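Local coordinates for cupin domain protein (Microcystis aeruginosa DIANCHI905, PDB 5ZBF) that is an iron(II)-bound cupin-superfamily isomerase that binds 4-hydroxyphenylpyruvic acid and probably acts in the biosynthesis of the Choi moiety of aeruginosins, at residues A35-L40 with P89-M94; S42-E47 with N81-F86; E59-D64 with G85-L90; V65-R70 with D110-L115. One frame throughout, in Å; residues are numbered along the deposited sequence. Where two conformers were deposited one is given.

Contact 1: A35-L40 with P89-M94; sequences APNAKL and PLSEPM. With ENO (3-(4-hydroxy-phenyl)pyruvic acid), chain B.
The backbone N of Asn37 donates to Leu90 O over 2.9 Å, the one sound hydrogen bond that ties 35-40 to 89-94. It is moderately bent, 145° at the hydrogen, with the donor tilted slightly from the carbonyl plane. The donor sits in a type II beta turn running from Ala35 to Ala38, closed by Ala38 N on Ala35 O at 3.2 Å. Proline suits the second place of such a turn because its ring already fixes phi, and asparagine suits the third because it tolerates the positive phi found there (61°).

The Pro36 ring packs on the other loop: its CB lies against the carbonyl oxygen Ser91 O at 3.5 Å, and its CG meets Pro93 CD at 4.1 Å, the one apolar pair. Replacing Pro36 by a glycine would probably open a gap beside Ser91 and Pro93 and let the turn flex, misplacing the Asn37 N-H. With CG beside its own backbone N (chi1 -53°), Asn37 brings OD1 to 3.4 Å from Ser91 OG, a weak bond made doubtful by the two conformers modelled for that serine.

Asn88 also joins the two loops, its ND2 donating to both Ala35 O and Glu92 O. Further along, Leu40 lays CG 4.0 Å from C7 of the bound 4-hydroxyphenylpyruvic acid, an apolar wall for the phenol ring. Because the main chain makes the dependable bond while side chains add ring contact and a weak polar touch, the fit of these surface loops probably rests mainly on the shape of the turn.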
# COMPACT_ATOMS: atom_id res chain seq x y z
N ALA A 35 -8.16 -15.95 -4.02
CA ALA A 35 -9.28 -16.61 -4.67
C ALA A 35 -10.59 -16.52 -3.88
O ALA A 35 -10.57 -16.43 -2.65
CB ALA A 35 -8.94 -18.08 -4.91
N PRO A 36 -11.73 -16.56 -4.59
CA PRO A 36 -13.01 -16.67 -3.92
C PRO A 36 -13.02 -17.73 -2.82
O PRO A 36 -12.46 -18.82 -2.99
CB PRO A 36 -13.96 -17.05 -5.06
CG PRO A 36 -13.35 -16.42 -6.27
CD PRO A 36 -11.87 -16.54 -6.06
N ASN A 37 -13.60 -17.37 -1.68
CA ASN A 37 -13.82 -18.28 -0.56
C ASN A 37 -12.55 -18.89 0.06
O ASN A 37 -12.65 -19.83 0.84
CB ASN A 37 -14.79 -19.39 -0.98
CG ASN A 37 -16.08 -18.84 -1.58
OD1 ASN A 37 -16.94 -18.31 -0.87
ND2 ASN A 37 -16.22 -18.96 -2.89
N ALA A 38 -11.38 -18.34 -0.25
CA ALA A 38 -10.12 -18.90 0.23
C ALA A 38 -10.00 -18.86 1.76
O ALA A 38 -10.37 -17.87 2.39
CB ALA A 38 -8.95 -18.15 -0.38
N LYS A 39 -9.49 -19.96 2.32
CA LYS A 39 -8.95 -20.00 3.67
C LYS A 39 -7.43 -19.97 3.59
O LYS A 39 -6.83 -20.81 2.93
CB LYS A 39 -9.36 -21.27 4.41
CG LYS A 39 -10.83 -21.32 4.78
CD LYS A 39 -11.25 -22.69 5.27
CE LYS A 39 -10.49 -23.13 6.50
NZ LYS A 39 -11.05 -24.39 7.04
N LEU A 40 -6.82 -19.00 4.27
CA LEU A 40 -5.37 -18.86 4.32
C LEU A 40 -4.90 -19.21 5.72
O LEU A 40 -5.21 -18.50 6.68
CB LEU A 40 -4.95 -17.42 4.00
CG LEU A 40 -4.58 -17.03 2.58
CD1 LEU A 40 -5.39 -17.78 1.53
CD2 LEU A 40 -4.68 -15.53 2.37
N PRO A 89 -14.30 -13.89 2.69
CA PRO A 89 -15.70 -14.24 2.98
C PRO A 89 -16.63 -14.18 1.76
O PRO A 89 -17.81 -14.53 1.88
CB PRO A 89 -16.11 -13.17 4.00
CG PRO A 89 -15.35 -11.98 3.56
CD PRO A 89 -14.01 -12.50 3.13
N LEU A 90 -16.11 -13.72 0.62
CA LEU A 90 -16.92 -13.56 -0.59
C LEU A 90 -16.60 -14.59 -1.66
O LEU A 90 -15.50 -15.16 -1.69
CB LEU A 90 -16.70 -12.17 -1.19
CG LEU A 90 -16.89 -10.93 -0.33
CD1 LEU A 90 -16.77 -9.71 -1.22
CD2 LEU A 90 -18.24 -10.94 0.38
N SER A 91 -17.55 -14.77 -2.58
CA SER A 91 -17.35 -15.60 -3.76
C SER A 91 -16.75 -14.79 -4.92
O SER A 91 -16.80 -15.21 -6.08
CB SER A 91 -18.67 -16.26 -4.17
OG SER A 91 -19.20 -17.02 -3.10
N GLU A 92 -16.17 -13.63 -4.61
CA GLU A 92 -15.44 -12.80 -5.56
C GLU A 92 -13.98 -12.77 -5.09
O GLU A 92 -13.73 -12.87 -3.88
CB GLU A 92 -15.99 -11.37 -5.53
CG GLU A 92 -17.40 -11.22 -6.08
CD GLU A 92 -17.48 -11.39 -7.58
OE1 GLU A 92 -18.53 -11.86 -8.06
OE2 GLU A 92 -16.51 -11.07 -8.28
N PRO A 93 -13.02 -12.64 -6.02
CA PRO A 93 -11.63 -12.49 -5.58
C PRO A 93 -11.44 -11.26 -4.71
O PRO A 93 -12.19 -10.30 -4.82
CB PRO A 93 -10.84 -12.32 -6.89
CG PRO A 93 -11.85 -11.88 -7.90
CD PRO A 93 -13.15 -12.49 -7.49
N MET A 94 -10.45 -11.33 -3.82
CA MET A 94 -10.03 -10.16 -3.06
C MET A 94 -8.75 -9.64 -3.73
O MET A 94 -7.77 -10.39 -3.90
CB MET A 94 -9.76 -10.55 -1.60
CG MET A 94 -9.50 -9.41 -0.60
SD MET A 94 -7.96 -8.50 -0.86
CE MET A 94 -6.80 -9.84 -0.77
O4 ENO B . 0.41 -12.44 5.20
C9 ENO B . -0.46 -15.78 2.57
C8 ENO B . -0.59 -17.13 2.89
C7 ENO B . -0.97 -17.52 4.17
C6 ENO B . -1.22 -16.54 5.14
C5 ENO B . -1.10 -15.19 4.81
C4 ENO B . -0.72 -14.80 3.53
O3 ENO B . -1.09 -18.84 4.49
C3 ENO B . -0.57 -13.33 3.21
C2 ENO B . 0.59 -12.79 4.03
C1 ENO B . 1.94 -12.72 3.46
O2 ENO B . 2.11 -12.78 2.21
O1 ENO B . 2.90 -12.59 4.25

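Contact 2: S42-E47 with N81-F86; sequences SHQHPE and NVSHGF. With FE2 (Fe (II) ion), chain C; ENO (3-(4-hydroxy-phenyl)pyruvic acid), chain B.
His43 and His84, with His45, point their NE2 atoms at one iron(II) ion. The iron lies 2.2 Å from His43 NE2 and from His45 NE2, and 2.1 Å from His84 NE2. The 4-hydroxyphenylpyruvic acid chelates through O4 at 2.1 Å and O1 at 2.2 Å from the iron, and Gln49 provides the remaining ligand.

The rings pack as they converge. The edge of His43, at CD2, meets the face of His84 in an offset edge-to-face pair with planes at 78°, while C6 of the ligand's phenol ring lies over the centre of the His43 ring. On the opposite face of that ring lies His45 CD2.

Hydrogen bonds fix the rotation of two rings from behind. His84 ND1 donates to Val82 O at 2.9 Å, nearly straight (172°) and in the ring plane; His45 ND1 reaches Glu47 O, again in its ring plane but more bent. Both second-shell acceptors are main-chain carbonyls.

The backbones supply the frame. His43 and His84 form an antiparallel hydrogen-bonded pair, joined by His43 N to His84 O at 2.9 Å and by the reciprocal bond, and Asn81 N donates to His45 O beyond the strands. Two histidines separated by a single residue, one ending strand 39-43 and the other in the loop after it, with a third on strand 84-87 and Gln49, make up the metal centre familiar from the cupin beta-barrel.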
# COMPACT_ATOMS: atom_id res chain seq x y z
N SER A 42 -2.86 -19.53 9.06
CA SER A 42 -2.05 -18.56 9.78
C SER A 42 -0.57 -18.86 9.60
O SER A 42 -0.17 -20.04 9.57
CB SER A 42 -2.41 -18.55 11.27
OG SER A 42 -3.78 -18.26 11.46
N HIS A 43 0.23 -17.81 9.47
CA HIS A 43 1.67 -17.96 9.45
C HIS A 43 2.31 -16.85 10.25
O HIS A 43 1.63 -15.94 10.72
CB HIS A 43 2.22 -18.04 8.02
CG HIS A 43 2.15 -16.76 7.24
ND1 HIS A 43 2.49 -16.70 5.91
CD2 HIS A 43 1.78 -15.51 7.59
CE1 HIS A 43 2.34 -15.47 5.47
NE2 HIS A 43 1.93 -14.72 6.48
N GLN A 44 3.61 -16.95 10.44
CA GLN A 44 4.36 -15.89 11.07
C GLN A 44 5.69 -15.75 10.36
O GLN A 44 6.19 -16.69 9.75
CB GLN A 44 4.54 -16.14 12.58
CG GLN A 44 5.15 -17.48 12.95
CD GLN A 44 4.81 -17.89 14.37
OE1 GLN A 44 4.19 -18.93 14.58
NE2 GLN A 44 5.18 -17.06 15.34
N HIS A 45 6.23 -14.54 10.43
CA HIS A 45 7.52 -14.24 9.84
C HIS A 45 8.11 -13.04 10.53
O HIS A 45 7.37 -12.22 11.10
CB HIS A 45 7.39 -13.98 8.34
CG HIS A 45 6.15 -13.24 7.96
ND1 HIS A 45 5.94 -11.91 8.27
CD2 HIS A 45 5.04 -13.64 7.28
CE1 HIS A 45 4.77 -11.52 7.81
NE2 HIS A 45 4.21 -12.55 7.20
N PRO A 46 9.44 -12.90 10.48
CA PRO A 46 10.10 -11.82 11.20
C PRO A 46 9.78 -10.43 10.64
O PRO A 46 9.88 -9.44 11.37
CB PRO A 46 11.59 -12.14 11.05
CG PRO A 46 11.69 -12.97 9.82
CD PRO A 46 10.39 -13.71 9.70
N GLU A 47 9.39 -10.35 9.37
CA GLU A 47 8.96 -9.07 8.82
C GLU A 47 7.63 -8.66 9.42
O GLU A 47 6.70 -9.48 9.56
CB GLU A 47 8.82 -9.14 7.30
CG GLU A 47 10.13 -9.38 6.55
CD GLU A 47 10.54 -10.84 6.46
OE1 GLU A 47 9.75 -11.73 6.87
OE2 GLU A 47 11.66 -11.11 5.98
N ASN A 81 6.57 -11.52 13.79
CA ASN A 81 6.24 -12.86 14.30
C ASN A 81 4.87 -13.02 14.96
O ASN A 81 4.64 -14.00 15.68
CB ASN A 81 7.35 -13.36 15.24
CG ASN A 81 8.68 -13.51 14.53
OD1 ASN A 81 9.64 -12.82 14.84
ND2 ASN A 81 8.72 -14.41 13.54
N VAL A 82 3.96 -12.08 14.72
CA VAL A 82 2.59 -12.20 15.20
C VAL A 82 1.87 -13.10 14.21
O VAL A 82 1.86 -12.82 13.01
CB VAL A 82 1.89 -10.83 15.31
CG1 VAL A 82 0.41 -10.99 15.63
CG2 VAL A 82 2.58 -9.98 16.35
N SER A 83 1.28 -14.18 14.71
CA SER A 83 0.58 -15.13 13.84
C SER A 83 -0.63 -14.46 13.21
O SER A 83 -1.44 -13.85 13.90
CB SER A 83 0.16 -16.38 14.61
OG SER A 83 1.29 -17.19 14.89
N HIS A 84 -0.75 -14.58 11.89
CA HIS A 84 -1.88 -13.98 11.18
C HIS A 84 -2.32 -14.86 10.03
O HIS A 84 -1.50 -15.45 9.32
CB HIS A 84 -1.55 -12.58 10.70
CG HIS A 84 -0.34 -12.51 9.82
ND1 HIS A 84 0.95 -12.52 10.32
CD2 HIS A 84 -0.22 -12.38 8.48
CE1 HIS A 84 1.80 -12.42 9.32
NE2 HIS A 84 1.12 -12.34 8.19
N GLY A 85 -3.64 -14.93 9.85
CA GLY A 85 -4.25 -15.67 8.75
C GLY A 85 -5.43 -14.88 8.22
O GLY A 85 -5.77 -13.83 8.77
N PHE A 86 -6.05 -15.40 7.16
CA PHE A 86 -7.15 -14.71 6.49
C PHE A 86 -8.19 -15.68 5.94
O PHE A 86 -7.88 -16.82 5.60
CB PHE A 86 -6.64 -13.88 5.31
CG PHE A 86 -5.61 -12.84 5.69
CD1 PHE A 86 -6.00 -11.58 6.12
CD2 PHE A 86 -4.25 -13.11 5.56
CE1 PHE A 86 -5.05 -10.63 6.46
CE2 PHE A 86 -3.30 -12.16 5.89
CZ PHE A 86 -3.70 -10.91 6.34
FE FE2 C . 2.18 -12.54 6.34
O4 ENO B . 0.41 -12.44 5.20
C9 ENO B . -0.46 -15.78 2.57
C8 ENO B . -0.59 -17.13 2.89
C7 ENO B . -0.97 -17.52 4.17
C6 ENO B . -1.22 -16.54 5.14
C5 ENO B . -1.10 -15.19 4.81
C4 ENO B . -0.72 -14.80 3.53
O3 ENO B . -1.09 -18.84 4.49
C3 ENO B . -0.57 -13.33 3.21
C2 ENO B . 0.59 -12.79 4.03
C1 ENO B . 1.94 -12.72 3.46
O2 ENO B . 2.11 -12.78 2.21
O1 ENO B . 2.90 -12.59 4.25
O HOH W 1 -3.80 -16.40 13.44
O HOH W 2 4.26 -12.60 11.58

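Contact 3: E59-D64 with G85-L90; sequences ELYIKD and GFVNPL. With ENO (3-(4-hydroxy-phenyl)pyruvic acid), chain B.
Leu60 and Phe86 form the buried side of this strand pair: Leu60 CD1 rests 3.6 Å from Phe86 CE1, the side chains crossing within a non-hydrogen-bonded antiparallel pair. With CG anti to the carbonyl carbon (chi1 -58°), the Phe86 ring is carried into the pocket, where its CE2 edge comes 3.8 Å from O4 of the bound 4-hydroxyphenylpyruvic acid, which lies near the ring plane. His76 adds an edge-to-face partner, and a flat apolar ring suits a place between leucine and ligand. An alanine at Phe86 is likely to open a gap beside Leu60 and leave the ligand and His76 without this aromatic neighbour.

The other face of the sheet, carrying Glu59, Tyr61 and Val87, is partly exposed, although its side chains touch just as closely. Tyr61 CE2 meets Val87 CG2 at 3.5 Å. Glu59 runs extended alongside Val87, with OE1 3.8 Å from Val87 CB, and the Glu59 carboxyl carbon CD passes Pro89 CB at 4.1 Å; an acid suits this rim because its stem packs while its carboxylate can probably stay near solvent.

Four backbone bonds join the strands, two between Glu59 and Val87 and two between Tyr61 and Gly85, with Tyr61 N to Gly85 O at 2.8 Å. Beyond the strand Asn88 OD1 accepts from Leu90 N in an Asx turn. The ladder satisfies the main-chain polar groups of Glu59, Tyr61, Gly85 and Val87, and side chains are left to divide an apolar pocket wall from a mixed, partly solvated surface.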
# COMPACT_ATOMS: atom_id res chain seq x y z
N GLU A 59 -11.29 -11.24 5.96
CA GLU A 59 -11.35 -11.40 7.40
C GLU A 59 -9.96 -11.73 7.89
O GLU A 59 -9.32 -12.70 7.43
CB GLU A 59 -12.31 -12.52 7.78
CG GLU A 59 -13.77 -12.20 7.51
CD GLU A 59 -14.69 -13.33 7.89
OE1 GLU A 59 -14.28 -14.51 7.79
OE2 GLU A 59 -15.83 -13.04 8.30
N LEU A 60 -9.51 -10.92 8.84
CA LEU A 60 -8.21 -11.08 9.49
C LEU A 60 -8.33 -11.93 10.77
O LEU A 60 -9.15 -11.64 11.65
CB LEU A 60 -7.64 -9.70 9.83
CG LEU A 60 -6.39 -9.64 10.72
CD1 LEU A 60 -5.18 -10.14 9.98
CD2 LEU A 60 -6.16 -8.21 11.21
N TYR A 61 -7.50 -12.96 10.86
CA TYR A 61 -7.39 -13.83 12.02
C TYR A 61 -6.07 -13.51 12.69
O TYR A 61 -5.00 -13.78 12.13
CB TYR A 61 -7.43 -15.30 11.59
CG TYR A 61 -8.81 -15.77 11.20
CD1 TYR A 61 -9.48 -16.72 11.96
CD2 TYR A 61 -9.44 -15.28 10.06
CE1 TYR A 61 -10.75 -17.17 11.60
CE2 TYR A 61 -10.70 -15.71 9.69
CZ TYR A 61 -11.35 -16.65 10.47
OH TYR A 61 -12.61 -17.08 10.10
N ILE A 62 -6.14 -12.91 13.87
CA ILE A 62 -4.96 -12.42 14.57
C ILE A 62 -5.28 -12.29 16.06
O ILE A 62 -6.40 -11.91 16.41
CB ILE A 62 -4.48 -11.08 13.96
CG1 ILE A 62 -3.04 -10.76 14.36
CG2 ILE A 62 -5.43 -9.94 14.31
CD1 ILE A 62 -2.43 -9.61 13.59
N LYS A 63 -4.33 -12.64 16.92
CA LYS A 63 -4.54 -12.56 18.37
C LYS A 63 -5.88 -13.14 18.84
O LYS A 63 -6.62 -12.50 19.59
CB LYS A 63 -4.42 -11.10 18.84
CG LYS A 63 -3.16 -10.40 18.37
CD LYS A 63 -2.90 -9.11 19.12
CE LYS A 63 -1.63 -8.43 18.61
NZ LYS A 63 -1.41 -7.08 19.20
N ASP A 64 -6.20 -14.35 18.37
CA ASP A 64 -7.42 -15.08 18.77
C ASP A 64 -8.74 -14.32 18.53
O ASP A 64 -9.77 -14.66 19.12
CB ASP A 64 -7.32 -15.54 20.24
CG ASP A 64 -6.26 -16.60 20.44
N GLY A 85 -3.64 -14.93 9.85
CA GLY A 85 -4.25 -15.67 8.75
C GLY A 85 -5.43 -14.88 8.22
O GLY A 85 -5.77 -13.83 8.77
N PHE A 86 -6.05 -15.40 7.16
CA PHE A 86 -7.15 -14.71 6.49
C PHE A 86 -8.19 -15.68 5.94
O PHE A 86 -7.88 -16.82 5.60
CB PHE A 86 -6.64 -13.88 5.31
CG PHE A 86 -5.61 -12.84 5.69
CD1 PHE A 86 -6.00 -11.58 6.12
CD2 PHE A 86 -4.25 -13.11 5.56
CE1 PHE A 86 -5.05 -10.63 6.46
CE2 PHE A 86 -3.30 -12.16 5.89
CZ PHE A 86 -3.70 -10.91 6.34
N VAL A 87 -9.43 -15.20 5.87
CA VAL A 87 -10.46 -15.84 5.06
C VAL A 87 -11.03 -14.79 4.11
O VAL A 87 -11.30 -13.66 4.52
CB VAL A 87 -11.60 -16.42 5.92
CG1 VAL A 87 -12.79 -16.83 5.05
CG2 VAL A 87 -11.09 -17.58 6.76
N ASN A 88 -11.21 -15.16 2.86
CA ASN A 88 -12.00 -14.35 1.94
C ASN A 88 -13.47 -14.76 2.10
O ASN A 88 -13.84 -15.88 1.69
CB ASN A 88 -11.53 -14.55 0.50
CG ASN A 88 -12.37 -13.78 -0.50
OD1 ASN A 88 -13.30 -13.06 -0.13
ND2 ASN A 88 -12.06 -13.94 -1.78
N PRO A 89 -14.30 -13.89 2.69
CA PRO A 89 -15.70 -14.24 2.98
C PRO A 89 -16.63 -14.18 1.76
O PRO A 89 -17.81 -14.53 1.88
CB PRO A 89 -16.11 -13.17 4.00
CG PRO A 89 -15.35 -11.98 3.56
CD PRO A 89 -14.01 -12.50 3.13
N LEU A 90 -16.11 -13.72 0.62
CA LEU A 90 -16.92 -13.56 -0.59
C LEU A 90 -16.60 -14.59 -1.66
O LEU A 90 -15.50 -15.16 -1.69
CB LEU A 90 -16.70 -12.17 -1.19
CG LEU A 90 -16.89 -10.93 -0.33
CD1 LEU A 90 -16.77 -9.71 -1.22
CD2 LEU A 90 -18.24 -10.94 0.38
O4 ENO B . 0.41 -12.44 5.20
C9 ENO B . -0.46 -15.78 2.57
C8 ENO B . -0.59 -17.13 2.89
C7 ENO B . -0.97 -17.52 4.17
C6 ENO B . -1.22 -16.54 5.14
C5 ENO B . -1.10 -15.19 4.81
C4 ENO B . -0.72 -14.80 3.53
O3 ENO B . -1.09 -18.84 4.49
C3 ENO B . -0.57 -13.33 3.21
C2 ENO B . 0.59 -12.79 4.03
C1 ENO B . 1.94 -12.72 3.46
O2 ENO B . 2.11 -12.78 2.21
O1 ENO B . 2.90 -12.59 4.25

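Contact 4: V65-R70 with D110-L115; sequences VIKPLR and DVVLTL
Val112 pushes its CG2 methyl between two side chains of strand 65-70, 3.8 Å from Lys67 CB and 4.0 Å from Leu69 CD2. With CG1 anti to the backbone N (chi1 178°), the other methyl also comes near Leu69 CD2, so both branches of the valine press on that leucine. A beta-branched residue suits the place, being short and broad enough to fill the space between strands whose axes lie 9.2 Å apart, too far for backbone pairing. Lys67 contributes its aliphatic stem: bent at chi2 (-78°), it runs on to bring CE 4.3 Å from Val111 CG2.

Farther along, Arg70 lays NH2 against the Thr114 methyl, CG2, at 3.8 Å, meeting it obliquely. Their polar ends share Asp74 instead: Arg70 NE forms a salt bridge with Asp74 OD2, and Thr114 OG1 is hydrogen-bonded to Asp74 OD1. Leu69 also leans on Leu60 and His76.

Strand 65-70, an outer strand of the four-stranded sheet, packs by its side chains on strand 112-114, which belongs to another sheet of the cupin fold, the two axes lying at 32°. With no hydrogen bond passing directly between the two segments, dispersion among stems and methyls joins them, and the carboxylate of Asp74 bridges their polar ends.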
# COMPACT_ATOMS: atom_id res chain seq x y z
N VAL A 65 -8.73 -13.32 17.65
CA VAL A 65 -9.96 -12.63 17.25
C VAL A 65 -10.06 -12.63 15.74
O VAL A 65 -9.09 -12.93 15.04
CB VAL A 65 -10.03 -11.18 17.79
CG1 VAL A 65 -9.98 -11.19 19.32
CG2 VAL A 65 -8.90 -10.32 17.24
N ILE A 66 -11.24 -12.31 15.24
CA ILE A 66 -11.49 -12.23 13.81
C ILE A 66 -11.97 -10.81 13.52
O ILE A 66 -12.93 -10.35 14.15
CB ILE A 66 -12.55 -13.28 13.37
CG1 ILE A 66 -12.10 -14.68 13.82
CG2 ILE A 66 -12.77 -13.23 11.86
CD1 ILE A 66 -13.14 -15.77 13.64
N LYS A 67 -11.29 -10.13 12.60
CA LYS A 67 -11.59 -8.72 12.26
C LYS A 67 -11.90 -8.57 10.77
O LYS A 67 -11.07 -8.90 9.92
CB LYS A 67 -10.41 -7.81 12.58
CG LYS A 67 -9.99 -7.78 14.05
CD LYS A 67 -10.93 -6.91 14.87
CE LYS A 67 -10.33 -6.61 16.23
NZ LYS A 67 -11.07 -5.52 16.93
N PRO A 68 -13.09 -8.05 10.44
CA PRO A 68 -13.36 -7.79 9.02
C PRO A 68 -12.55 -6.60 8.49
O PRO A 68 -12.26 -5.66 9.23
CB PRO A 68 -14.87 -7.51 8.99
CG PRO A 68 -15.24 -7.12 10.38
CD PRO A 68 -14.24 -7.75 11.31
N LEU A 69 -12.17 -6.68 7.22
CA LEU A 69 -11.39 -5.64 6.55
C LEU A 69 -12.17 -5.17 5.33
O LEU A 69 -12.47 -5.97 4.44
CB LEU A 69 -10.03 -6.17 6.12
CG LEU A 69 -9.09 -6.69 7.21
CD1 LEU A 69 -7.87 -7.38 6.62
CD2 LEU A 69 -8.66 -5.56 8.11
N ARG A 70 -12.50 -3.88 5.30
CA ARG A 70 -13.29 -3.30 4.21
C ARG A 70 -12.40 -2.65 3.17
O ARG A 70 -11.38 -2.04 3.49
CB ARG A 70 -14.24 -2.24 4.76
CG ARG A 70 -15.31 -2.79 5.70
CD ARG A 70 -15.99 -1.70 6.49
NE ARG A 70 -15.01 -0.97 7.28
CZ ARG A 70 -15.25 0.17 7.91
NH1 ARG A 70 -16.46 0.72 7.88
NH2 ARG A 70 -14.27 0.77 8.59
N ASP A 110 -2.73 -1.25 17.66
CA ASP A 110 -3.94 -1.77 17.04
C ASP A 110 -3.59 -2.74 15.92
O ASP A 110 -2.64 -2.49 15.17
CB ASP A 110 -4.77 -0.61 16.48
CG ASP A 110 -5.09 0.44 17.53
OD1 ASP A 110 -6.01 0.22 18.34
OD2 ASP A 110 -4.40 1.48 17.54
N VAL A 111 -4.35 -3.85 15.81
CA VAL A 111 -4.22 -4.79 14.68
C VAL A 111 -5.01 -4.35 13.44
O VAL A 111 -4.76 -4.84 12.32
CB VAL A 111 -4.63 -6.25 15.05
CG1 VAL A 111 -3.70 -6.80 16.14
CG2 VAL A 111 -6.09 -6.35 15.49
N VAL A 112 -5.98 -3.45 13.62
CA VAL A 112 -6.68 -2.85 12.47
C VAL A 112 -6.76 -1.34 12.68
O VAL A 112 -7.15 -0.88 13.74
CB VAL A 112 -8.09 -3.44 12.25
CG1 VAL A 112 -8.79 -2.76 11.08
CG2 VAL A 112 -8.00 -4.93 11.98
N LEU A 113 -6.35 -0.60 11.66
CA LEU A 113 -6.48 0.86 11.62
C LEU A 113 -7.45 1.23 10.52
O LEU A 113 -7.67 0.45 9.60
CB LEU A 113 -5.13 1.52 11.37
CG LEU A 113 -4.04 1.30 12.42
CD1 LEU A 113 -2.71 1.83 11.90
CD2 LEU A 113 -4.44 1.94 13.74
N THR A 114 -8.03 2.42 10.61
CA THR A 114 -9.00 2.85 9.61
C THR A 114 -8.66 4.26 9.16
O THR A 114 -8.32 5.12 9.96
CB THR A 114 -10.44 2.76 10.14
OG1 THR A 114 -10.74 1.40 10.48
CG2 THR A 114 -11.44 3.23 9.08
N LEU A 115 -8.72 4.47 7.85
CA LEU A 115 -8.46 5.78 7.25
C LEU A 115 -9.53 6.75 7.70
O LEU A 115 -10.69 6.39 7.80
CB LEU A 115 -8.47 5.68 5.72
CG LEU A 115 -7.44 4.80 5.01
CD1 LEU A 115 -7.76 4.75 3.52
CD2 LEU A 115 -6.04 5.33 5.25

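Overall arrangement
Contacts 1, 2 and 3 share strand 84-87 or the loop that follows it: contact 2 pairs that strand with 39-43, contact 3 pairs its other edge with 57-62, and contact 1 joins the loops leading into and out of these strands. Contact 4 adds 65-70, next to 57-62, and packs it on a strand outside this four-stranded sheet. Contacts 1, 2 and 4 are surface contacts, while contact 3 is partly buried. Chemistry follows place: metal ligation dominates contact 2, a backbone ladder contact 3, turn geometry contact 1, and methyl packing contact 4. Contacts 1 to 3 all touch the ligand; contact 4 stands about 10 Å from it, measured from Leu69's side chain.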